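Long-range contacts in superantigen-like protein SSL10 (Staphylococcus aureus subsp. aureus, PDB 6LWT), which probably binds the Fc region of human IgG to block classical complement activation, and prothrombin and a coagulation factor to inhibit plasma clotting: residues A[49-54]-A[86-91]; A[69-74]-A[92-97]; A[104-109]-A[121-126]; A[127-132]-A[186-191]. All blocks are in the same frame, centred on the assembly; numbering follows the deposited sequence.

Contact 1. Residues A[49-54]-A[86-91]; sequences IKIQVL and FYTVGG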
# COMPACT_ATOMS: atom_id res chain seq x y z
N ILE A 49 -15.70 4.24 14.53
CA ILE A 49 -14.55 5.12 14.36
C ILE A 49 -14.81 6.00 13.14
O ILE A 49 -15.17 5.49 12.08
CB ILE A 49 -13.26 4.34 14.08
CG1 ILE A 49 -12.96 3.32 15.19
CG2 ILE A 49 -12.08 5.31 13.97
CD1 ILE A 49 -12.07 2.21 14.70
N LYS A 50 -14.58 7.29 13.30
CA LYS A 50 -14.75 8.26 12.22
C LYS A 50 -13.55 8.21 11.29
O LYS A 50 -12.45 8.54 11.71
CB LYS A 50 -14.92 9.67 12.78
CG LYS A 50 -16.20 9.83 13.59
CD LYS A 50 -16.41 11.26 14.08
CE LYS A 50 -15.36 11.66 15.10
NZ LYS A 50 -15.78 12.91 15.81
N ILE A 51 -13.78 7.81 10.04
CA ILE A 51 -12.73 7.69 9.03
C ILE A 51 -12.97 8.69 7.90
O ILE A 51 -14.07 8.73 7.34
CB ILE A 51 -12.72 6.28 8.40
CG1 ILE A 51 -12.77 5.18 9.46
CG2 ILE A 51 -11.50 6.11 7.49
CD1 ILE A 51 -11.62 5.18 10.42
N GLN A 52 -11.96 9.49 7.59
CA GLN A 52 -11.94 10.35 6.43
C GLN A 52 -10.83 9.92 5.47
O GLN A 52 -9.64 9.84 5.86
CB GLN A 52 -11.75 11.82 6.83
CG GLN A 52 -11.62 12.78 5.64
CD GLN A 52 -11.91 14.23 6.00
OE1 GLN A 52 -12.89 14.52 6.68
NE2 GLN A 52 -11.07 15.14 5.53
N VAL A 53 -11.21 9.65 4.23
CA VAL A 53 -10.30 9.21 3.19
C VAL A 53 -10.12 10.36 2.21
O VAL A 53 -11.11 10.86 1.67
CB VAL A 53 -10.89 8.01 2.40
CG1 VAL A 53 -9.86 7.48 1.40
CG2 VAL A 53 -11.41 6.94 3.35
N LEU A 54 -8.87 10.77 2.00
CA LEU A 54 -8.48 11.68 0.93
C LEU A 54 -8.38 10.91 -0.37
O LEU A 54 -7.65 9.90 -0.45
CB LEU A 54 -7.16 12.35 1.25
CG LEU A 54 -6.55 13.29 0.19
CD1 LEU A 54 -7.38 14.54 0.02
CD2 LEU A 54 -5.12 13.64 0.54
N PHE A 86 -10.05 9.93 12.08
CA PHE A 86 -8.84 9.20 11.68
C PHE A 86 -8.70 9.37 10.17
O PHE A 86 -9.63 9.06 9.44
CB PHE A 86 -8.99 7.73 12.05
CG PHE A 86 -8.94 7.48 13.54
CD1 PHE A 86 -10.04 7.71 14.34
CD2 PHE A 86 -7.77 7.03 14.14
CE1 PHE A 86 -10.00 7.48 15.71
CE2 PHE A 86 -7.71 6.79 15.50
CZ PHE A 86 -8.83 7.03 16.29
N TYR A 87 -7.55 9.87 9.72
CA TYR A 87 -7.35 10.24 8.31
C TYR A 87 -6.50 9.21 7.59
O TYR A 87 -5.47 8.76 8.12
CB TYR A 87 -6.69 11.61 8.17
CG TYR A 87 -7.53 12.72 8.71
CD1 TYR A 87 -7.59 12.98 10.08
CD2 TYR A 87 -8.31 13.51 7.87
CE1 TYR A 87 -8.38 13.98 10.59
CE2 TYR A 87 -9.11 14.52 8.37
CZ TYR A 87 -9.15 14.76 9.73
OH TYR A 87 -9.96 15.77 10.23
N THR A 88 -6.91 8.89 6.37
CA THR A 88 -6.18 7.95 5.52
C THR A 88 -6.20 8.51 4.09
O THR A 88 -7.01 9.40 3.77
CB THR A 88 -6.77 6.52 5.63
OG1 THR A 88 -5.99 5.56 4.89
CG2 THR A 88 -8.22 6.48 5.19
N VAL A 89 -5.32 8.00 3.23
CA VAL A 89 -5.21 8.50 1.85
C VAL A 89 -5.37 7.33 0.88
O VAL A 89 -4.67 6.34 0.99
CB VAL A 89 -3.86 9.20 1.61
CG1 VAL A 89 -3.74 9.69 0.17
CG2 VAL A 89 -3.63 10.37 2.58
N GLY A 90 -6.26 7.49 -0.09
CA GLY A 90 -6.48 6.48 -1.15
C GLY A 90 -6.95 5.16 -0.62
O GLY A 90 -7.68 5.09 0.36
N GLY A 91 -6.49 4.08 -1.24
CA GLY A 91 -6.76 2.75 -0.72
C GLY A 91 -8.18 2.25 -0.93
O GLY A 91 -8.56 1.32 -0.27

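Contact 2. Residues A[69-74]-A[92-97]; sequences EGLDVF and VIQNNK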
# COMPACT_ATOMS: atom_id res chain seq x y z
N GLU A 69 -21.69 2.43 -1.79
CA GLU A 69 -21.87 1.19 -1.04
C GLU A 69 -20.86 0.16 -1.57
O GLU A 69 -20.39 0.27 -2.71
CB GLU A 69 -23.29 0.65 -1.21
CG GLU A 69 -24.39 1.58 -0.71
CD GLU A 69 -25.76 0.90 -0.61
OE1 GLU A 69 -26.09 0.05 -1.47
OE2 GLU A 69 -26.52 1.22 0.34
N GLY A 70 -20.54 -0.82 -0.74
CA GLY A 70 -19.68 -1.94 -1.12
C GLY A 70 -18.23 -1.62 -1.43
O GLY A 70 -17.59 -2.33 -2.23
N LEU A 71 -17.71 -0.55 -0.82
CA LEU A 71 -16.31 -0.16 -1.01
C LEU A 71 -15.40 -1.10 -0.21
O LEU A 71 -15.77 -1.61 0.86
CB LEU A 71 -16.07 1.27 -0.53
CG LEU A 71 -16.84 2.39 -1.21
CD1 LEU A 71 -16.50 3.70 -0.55
CD2 LEU A 71 -16.53 2.45 -2.69
N ASP A 72 -14.21 -1.30 -0.74
CA ASP A 72 -13.15 -1.99 -0.05
C ASP A 72 -12.13 -0.90 0.25
O ASP A 72 -11.69 -0.23 -0.65
CB ASP A 72 -12.57 -3.04 -0.99
CG ASP A 72 -11.44 -3.81 -0.37
OD1 ASP A 72 -11.72 -4.52 0.61
OD2 ASP A 72 -10.29 -3.75 -0.87
N VAL A 73 -11.79 -0.73 1.53
CA VAL A 73 -10.88 0.34 1.98
C VAL A 73 -9.71 -0.26 2.75
O VAL A 73 -9.91 -1.02 3.72
CB VAL A 73 -11.62 1.39 2.85
CG1 VAL A 73 -10.67 2.52 3.26
CG2 VAL A 73 -12.79 1.98 2.08
N PHE A 74 -8.49 0.05 2.29
CA PHE A 74 -7.28 -0.27 3.04
C PHE A 74 -6.85 1.00 3.75
O PHE A 74 -6.31 1.93 3.14
CB PHE A 74 -6.15 -0.80 2.18
CG PHE A 74 -4.93 -1.19 2.97
CD1 PHE A 74 -4.96 -2.32 3.77
CD2 PHE A 74 -3.77 -0.43 2.94
CE1 PHE A 74 -3.84 -2.70 4.52
CE2 PHE A 74 -2.66 -0.80 3.69
CZ PHE A 74 -2.69 -1.93 4.48
N VAL A 92 -8.94 2.85 -1.86
CA VAL A 92 -10.35 2.52 -2.08
C VAL A 92 -10.54 1.81 -3.42
O VAL A 92 -10.09 2.31 -4.44
CB VAL A 92 -11.24 3.78 -2.10
CG1 VAL A 92 -12.70 3.41 -2.24
CG2 VAL A 92 -11.02 4.62 -0.84
N ILE A 93 -11.24 0.68 -3.38
CA ILE A 93 -11.67 -0.06 -4.57
C ILE A 93 -13.19 -0.26 -4.53
O ILE A 93 -13.74 -0.74 -3.53
CB ILE A 93 -10.98 -1.44 -4.67
CG1 ILE A 93 -9.47 -1.28 -4.80
CG2 ILE A 93 -11.55 -2.23 -5.86
CD1 ILE A 93 -8.68 -2.54 -4.48
N GLN A 94 -13.87 0.07 -5.63
CA GLN A 94 -15.34 0.02 -5.67
C GLN A 94 -15.92 -1.37 -5.80
O GLN A 94 -16.94 -1.67 -5.17
CB GLN A 94 -15.89 0.96 -6.74
CG GLN A 94 -15.64 2.42 -6.35
CD GLN A 94 -16.02 3.44 -7.42
OE1 GLN A 94 -15.16 4.16 -7.93
NE2 GLN A 94 -17.31 3.52 -7.73
N ASN A 95 -15.33 -2.24 -6.61
CA ASN A 95 -15.91 -3.59 -6.73
C ASN A 95 -14.84 -4.64 -6.59
O ASN A 95 -14.30 -5.13 -7.58
CB ASN A 95 -16.68 -3.76 -8.04
CG ASN A 95 -18.02 -3.05 -8.01
OD1 ASN A 95 -18.83 -3.29 -7.10
ND2 ASN A 95 -18.26 -2.18 -8.98
N ASN A 96 -14.52 -4.95 -5.34
CA ASN A 96 -13.52 -5.94 -5.06
C ASN A 96 -14.15 -7.24 -4.58
O ASN A 96 -15.28 -7.26 -4.09
CB ASN A 96 -12.49 -5.42 -4.06
CG ASN A 96 -11.08 -5.95 -4.32
OD1 ASN A 96 -10.88 -6.82 -5.18
ND2 ASN A 96 -10.11 -5.44 -3.59
N LYS A 97 -13.39 -8.31 -4.72
CA LYS A 97 -13.84 -9.67 -4.47
C LYS A 97 -12.65 -10.38 -3.86
O LYS A 97 -11.51 -10.06 -4.22
CB LYS A 97 -14.24 -10.23 -5.83
CG LYS A 97 -14.46 -11.72 -5.97
CD LYS A 97 -15.03 -11.96 -7.37
CE LYS A 97 -15.13 -13.43 -7.75
NZ LYS A 97 -14.98 -13.58 -9.23

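Contact 3. Residues A[104-109]-A[121-126]; sequences APILNI and GYPYYI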
# COMPACT_ATOMS: atom_id res chain seq x y z
N ALA A 104 -0.36 -15.62 -6.52
CA ALA A 104 0.91 -15.98 -5.90
C ALA A 104 2.12 -15.58 -6.76
O ALA A 104 2.93 -16.44 -7.13
CB ALA A 104 0.94 -17.47 -5.59
N PRO A 105 2.28 -14.27 -7.06
CA PRO A 105 3.53 -13.88 -7.73
C PRO A 105 4.74 -14.25 -6.91
O PRO A 105 4.67 -14.33 -5.68
CB PRO A 105 3.44 -12.34 -7.80
CG PRO A 105 2.47 -11.98 -6.72
CD PRO A 105 1.46 -13.11 -6.70
N ILE A 106 5.86 -14.43 -7.59
CA ILE A 106 7.11 -14.72 -6.92
C ILE A 106 7.77 -13.42 -6.47
O ILE A 106 8.05 -12.55 -7.28
CB ILE A 106 8.07 -15.54 -7.79
CG1 ILE A 106 7.37 -16.83 -8.27
CG2 ILE A 106 9.34 -15.83 -7.00
CD1 ILE A 106 6.88 -17.74 -7.17
N LEU A 107 8.04 -13.36 -5.17
CA LEU A 107 8.82 -12.29 -4.56
C LEU A 107 10.27 -12.75 -4.50
O LEU A 107 10.54 -13.82 -3.96
CB LEU A 107 8.29 -12.02 -3.16
CG LEU A 107 9.05 -11.08 -2.22
CD1 LEU A 107 9.32 -9.75 -2.87
CD2 LEU A 107 8.23 -10.90 -0.94
N ASN A 108 11.19 -11.96 -5.04
CA ASN A 108 12.60 -12.32 -4.93
C ASN A 108 13.39 -11.20 -4.27
O ASN A 108 13.18 -10.02 -4.59
CB ASN A 108 13.20 -12.84 -6.25
CG ASN A 108 13.41 -11.77 -7.32
OD1 ASN A 108 12.62 -11.65 -8.26
ND2 ASN A 108 14.51 -11.05 -7.23
N ILE A 109 14.28 -11.60 -3.36
CA ILE A 109 15.00 -10.67 -2.50
C ILE A 109 16.51 -10.81 -2.75
O ILE A 109 17.06 -11.94 -2.73
CB ILE A 109 14.79 -10.96 -0.99
CG1 ILE A 109 13.36 -11.38 -0.66
CG2 ILE A 109 15.23 -9.75 -0.14
CD1 ILE A 109 12.33 -10.30 -0.85
N GLY A 121 13.91 -16.50 -4.11
CA GLY A 121 12.56 -16.20 -4.55
C GLY A 121 11.56 -17.13 -3.90
O GLY A 121 11.82 -18.32 -3.74
N TYR A 122 10.39 -16.60 -3.56
CA TYR A 122 9.31 -17.40 -2.98
C TYR A 122 7.95 -16.76 -3.25
O TYR A 122 7.88 -15.55 -3.53
CB TYR A 122 9.55 -17.61 -1.48
CG TYR A 122 9.78 -16.35 -0.71
CD1 TYR A 122 8.71 -15.63 -0.14
CD2 TYR A 122 11.07 -15.85 -0.55
CE1 TYR A 122 8.93 -14.45 0.56
CE2 TYR A 122 11.30 -14.67 0.14
CZ TYR A 122 10.23 -13.97 0.69
OH TYR A 122 10.53 -12.80 1.37
N PRO A 123 6.86 -17.56 -3.20
CA PRO A 123 5.56 -16.97 -3.46
C PRO A 123 5.11 -15.97 -2.39
O PRO A 123 5.35 -16.15 -1.20
CB PRO A 123 4.60 -18.19 -3.49
CG PRO A 123 5.47 -19.37 -3.71
CD PRO A 123 6.79 -19.03 -3.12
N TYR A 124 4.47 -14.91 -2.87
CA TYR A 124 3.91 -13.86 -2.04
C TYR A 124 2.43 -13.82 -2.37
O TYR A 124 2.08 -13.58 -3.51
CB TYR A 124 4.55 -12.51 -2.35
CG TYR A 124 3.95 -11.42 -1.52
CD1 TYR A 124 4.33 -11.25 -0.19
CD2 TYR A 124 2.94 -10.60 -2.04
CE1 TYR A 124 3.76 -10.26 0.60
CE2 TYR A 124 2.34 -9.62 -1.26
CZ TYR A 124 2.76 -9.45 0.06
OH TYR A 124 2.16 -8.46 0.82
N TYR A 125 1.58 -14.08 -1.38
CA TYR A 125 0.17 -14.33 -1.63
C TYR A 125 -0.66 -13.06 -1.52
O TYR A 125 -0.44 -12.24 -0.62
CB TYR A 125 -0.36 -15.43 -0.69
CG TYR A 125 0.35 -16.74 -0.88
CD1 TYR A 125 0.06 -17.55 -1.97
CD2 TYR A 125 1.35 -17.15 0.00
CE1 TYR A 125 0.74 -18.75 -2.17
CE2 TYR A 125 2.03 -18.34 -0.18
CZ TYR A 125 1.72 -19.14 -1.27
OH TYR A 125 2.40 -20.31 -1.47
N ILE A 126 -1.58 -12.90 -2.46
CA ILE A 126 -2.54 -11.81 -2.49
C ILE A 126 -3.94 -12.43 -2.67
O ILE A 126 -4.20 -13.06 -3.70
CB ILE A 126 -2.24 -10.85 -3.65
CG1 ILE A 126 -0.85 -10.23 -3.46
CG2 ILE A 126 -3.30 -9.76 -3.71
CD1 ILE A 126 -0.36 -9.46 -4.65

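Contact 4. Residues A[127-132]-A[186-191]; sequences KKEKIT and VIESKQ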
# COMPACT_ATOMS: atom_id res chain seq x y z
N LYS A 127 -4.81 -12.21 -1.68
CA LYS A 127 -6.14 -12.87 -1.64
C LYS A 127 -7.17 -12.12 -2.50
O LYS A 127 -8.05 -12.75 -3.10
CB LYS A 127 -6.70 -12.99 -0.21
CG LYS A 127 -5.73 -13.20 0.93
CD LYS A 127 -4.98 -14.51 0.89
CE LYS A 127 -3.67 -14.39 1.66
NZ LYS A 127 -3.15 -15.70 2.11
N LYS A 128 -7.06 -10.80 -2.57
CA LYS A 128 -8.02 -9.98 -3.31
C LYS A 128 -7.84 -10.05 -4.82
O LYS A 128 -6.73 -10.21 -5.32
CB LYS A 128 -7.90 -8.52 -2.88
CG LYS A 128 -8.12 -8.25 -1.41
CD LYS A 128 -7.61 -6.86 -1.03
CE LYS A 128 -8.45 -6.30 0.09
NZ LYS A 128 -7.91 -5.04 0.64
N GLU A 129 -8.93 -9.89 -5.55
CA GLU A 129 -8.90 -9.76 -7.01
C GLU A 129 -8.21 -8.48 -7.45
O GLU A 129 -7.58 -8.45 -8.51
CB GLU A 129 -10.33 -9.78 -7.58
CG GLU A 129 -10.41 -9.46 -9.07
CD GLU A 129 -11.81 -9.63 -9.65
OE1 GLU A 129 -12.45 -10.68 -9.38
OE2 GLU A 129 -12.26 -8.73 -10.40
N LYS A 130 -8.42 -7.41 -6.70
CA LYS A 130 -7.79 -6.12 -6.98
C LYS A 130 -7.09 -5.63 -5.73
O LYS A 130 -7.51 -5.94 -4.63
CB LYS A 130 -8.82 -5.07 -7.40
CG LYS A 130 -9.12 -5.08 -8.89
CD LYS A 130 -10.40 -4.30 -9.18
CE LYS A 130 -11.14 -4.84 -10.39
NZ LYS A 130 -12.56 -4.45 -10.33
N ILE A 131 -6.00 -4.87 -5.92
CA ILE A 131 -5.24 -4.37 -4.79
C ILE A 131 -4.71 -3.00 -5.19
O ILE A 131 -4.18 -2.84 -6.30
CB ILE A 131 -4.11 -5.35 -4.37
CG1 ILE A 131 -3.49 -4.90 -3.04
CG2 ILE A 131 -3.02 -5.51 -5.44
CD1 ILE A 131 -2.60 -5.94 -2.40
N THR A 132 -4.88 -2.00 -4.32
CA THR A 132 -4.25 -0.72 -4.57
C THR A 132 -2.74 -0.84 -4.46
O THR A 132 -2.20 -1.65 -3.69
CB THR A 132 -4.75 0.40 -3.63
OG1 THR A 132 -4.55 0.03 -2.25
CG2 THR A 132 -6.24 0.67 -3.90
N VAL A 186 -5.03 1.26 -8.84
CA VAL A 186 -5.57 -0.09 -8.57
C VAL A 186 -4.87 -1.08 -9.49
O VAL A 186 -4.76 -0.84 -10.69
CB VAL A 186 -7.09 -0.16 -8.80
CG1 VAL A 186 -7.60 -1.59 -8.61
CG2 VAL A 186 -7.82 0.79 -7.86
N ILE A 187 -4.38 -2.19 -8.93
CA ILE A 187 -3.69 -3.21 -9.68
C ILE A 187 -4.56 -4.47 -9.65
O ILE A 187 -5.08 -4.85 -8.61
CB ILE A 187 -2.29 -3.52 -9.09
CG1 ILE A 187 -1.41 -2.26 -9.07
CG2 ILE A 187 -1.63 -4.64 -9.90
CD1 ILE A 187 -0.16 -2.39 -8.22
N GLU A 188 -4.69 -5.10 -10.81
CA GLU A 188 -5.35 -6.38 -10.95
C GLU A 188 -4.38 -7.48 -10.48
O GLU A 188 -3.35 -7.71 -11.10
CB GLU A 188 -5.72 -6.57 -12.42
CG GLU A 188 -6.54 -7.81 -12.71
CD GLU A 188 -8.05 -7.61 -12.71
OE1 GLU A 188 -8.74 -8.59 -13.05
OE2 GLU A 188 -8.54 -6.49 -12.37
N SER A 189 -4.71 -8.14 -9.39
CA SER A 189 -3.78 -9.01 -8.66
C SER A 189 -3.18 -10.15 -9.49
O SER A 189 -2.02 -10.50 -9.32
CB SER A 189 -4.45 -9.58 -7.42
OG SER A 189 -4.89 -8.56 -6.51
N LYS A 190 -4.00 -10.74 -10.37
CA LYS A 190 -3.58 -11.83 -11.27
C LYS A 190 -2.59 -11.40 -12.35
O LYS A 190 -1.94 -12.25 -12.95
CB LYS A 190 -4.82 -12.44 -11.95
CG LYS A 190 -5.44 -11.54 -13.01
CD LYS A 190 -6.47 -12.25 -13.88
CE LYS A 190 -7.45 -11.33 -14.58
NZ LYS A 190 -6.83 -10.27 -15.42
N GLN A 191 -2.52 -10.10 -12.63
CA GLN A 191 -1.55 -9.55 -13.56
C GLN A 191 -0.14 -9.42 -13.01
O GLN A 191 0.78 -9.25 -13.80
CB GLN A 191 -2.05 -8.20 -14.13
CG GLN A 191 -3.25 -8.37 -15.07
CD GLN A 191 -2.97 -9.39 -16.21
OE1 GLN A 191 -2.24 -9.09 -17.16
NE2 GLN A 191 -3.54 -10.59 -16.10
O HOH W 1 -6.96 -10.44 -10.31

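Contact 1. Residues A[49-54]-A[86-91]
F86 N donates to K50 O at 2.8 Å, nearly straight at the hydrogen (169°), as short as the bond from G90 N to L54 O at the far end of the pairing. It opens a ladder in which strand 49-54 takes and gives alternately: Q52 N donates to F86 O, T88 N to Q52 O, L54 N to T88 O, and G90 N closes the run. Between the rungs, Y87 CA leans on Q52 O and V53 CA on T88 O as CA-H...O contacts. Side chains alternate between the two faces. On one, Q52 and Y87 run side by side in the same direction. Q52 CG is anti to the backbone N (chi1 176°) and the chain beyond it is extended, which carries NE2 to the ring edge, 3.5 Å from Y87 CE2, with the amide plane turned 73° from the ring. The polar ends of the pair are held elsewhere, Q52 OE1 by R43 and Y87 OH by D81. Further along this face L54 CD2 meets V89 CG2 at 4.1 Å. On the other face, where I51, V53 and T88 are buried, I51 CD1 lies 4.0 Å from F86 CB and V53 CG2 lies 3.7 Å from T88 CG2; T88 OG1 turns instead to the backbone N of V76. F75 of strand 71-76 and F44 of strand 41-46 pack against this side. G90, with positive phi, ends the regular pairing. A parallel pair within an otherwise largely antiparallel, curled sheet is what closes the barrel of an OB fold, here the OB-fold domain of the staphylococcal toxin family.

Contact 2. Residues A[69-74]-A[92-97]
G70 brings its carbonyl O to 3.1 Å from Q94 O, a meeting of two acceptors that carries no bond, and with L71 it forms a G1 beta bulge opposite I32 of the neighbouring strand. L71 then sends CD2 against V92 CG1 at 4.0 Å and alongside Q94 CG at 3.8 Å. D72 is gripped twice through its backbone: its N donates to I93 O and its O accepts from I93 N, both at 2.9 Å. Its carboxylate CG stands anti to the backbone N (chi1 179°), and OD2 takes the N96 side-chain ND2 at 3.2 Å. That donor comes from above the carboxylate plane, 65° out of it, while the oxygen lies close to the plane of the amide; the two planes are 80° apart. OD2 also forms a salt bridge with K128, which probably offsets the buried charge; N96 ND2 has a second acceptor in K130 O. V73 pairs with V92 without hydrogen bonds, their CG2 methyls 4.3 Å apart. The result is a short antiparallel end of the OB-fold barrel, where the last barrel strand ends and the chain turns toward the beta-grasp domain.

Contact 3. Residues A[104-109]-A[121-126]
The Y122 ring carries L107 O over one face, 4.0 Å above its plane and displaced toward the rim, while L107 CD2 approaches CE1 at 3.9 Å and I109 CG1 comes obliquely to within 4.0 Å of CE2. L107 and Y122 lie side by side and point the same way. Y122 chi1 of 53° sets CG between the backbone N and the carbonyl carbon, and this folds the ring back over the partner strand. Its hydroxyl is hydrogen-bonded to that of Y148, and K147 makes a cation-pi contact with the ring, both from helix 133-148. The Y124 ring meets L107 CD2 obliquely, and Y124 CB packs on L107 CB at 3.9 Å; beyond the pair it reaches K139 and L140 of the same helix. A104 CB touches the Y125 ring obliquely, 3.7 Å from CE1. Three backbone bonds join the segments: L107 N to Y122 O at 2.7 Å, Y122 N to L107 O at 2.8 Å, and, just beyond the strands, Y124 N to P105 O. At G121 the chains close to 3.9 Å between its CA and N108 CA. I106 CD1 reaches P123 CG, although the two side chains diverge. This is the beta hairpin of strands 106-110 and 120-123 at one edge of the beta-grasp sheet, its L107 and Y122 side turned to the helix that the sheet grasps.

Contact 4. Residues A[127-132]-A[186-191]
S189 and the carbonyls of K128 and E129 form the tight part of this contact, just beyond the end of a small antiparallel ribbon of strands 130-132 and 186-188 in the beta-grasp domain; strand 130-132 leads directly into helix 133-148. S189 OG donates to K128 O at 2.7 Å, and its backbone N donates to E129 O at 3.0 Å; each donor stands above the plane of its carbonyl, by 44° and 38°. The OG lies anti to the carbonyl carbon of S189 (chi1 -61°), which turns the hydroxyl toward segment 127-132, and I131 CG2 packs on it. Next to this, I131 and I187 grip one another through both backbone groups, I131 N to I187 O at 2.8 Å and I187 N to I131 O at 2.7 Å. Their side chains go to the buried face, I131 onto L136 and I187 onto L133 of the helix. T132 OG1 caps that helix by accepting from E135 N.

On the other face K130, T132 and V186 touch I93, and K130 CG crosses V186 CG1 at 3.8 Å. Looser are the charged ends: K130 CE passes E188 OE2 at 3.7 Å while NZ makes a weak bond to N95 O. E129 and E188 bring like charges within 4.4 Å (OE2 to OE1), which may be eased by the salt bridge from K190 NZ to E188 OE1. E129 O, already bound by S189 N, also takes a water at 2.8 Å, which accepts from K190 N.

How the contacts relate
Contacts 1 and 2 share strand 85-93, which pairs with 49-54 along 86-90 and with 71-76 near its end; they meet where G91 O lies 2.9 Å from F74 N, a probable hydrogen bond. Contact 4 lies against the OB-fold contacts. It meets contact 2, 12 Å away between centres, chiefly through a probable hydrogen bond of K97 O with E129 N (2.9 Å), and it reaches contact 1 where G91 CA packs on T132 OG1. It also touches contact 3, whose I126 CG2 packs against S189 OG at 3.4 Å. Contacts 1 and 3 lie farthest apart, with centres 29 Å from each other, on opposite sides of the chain's centre.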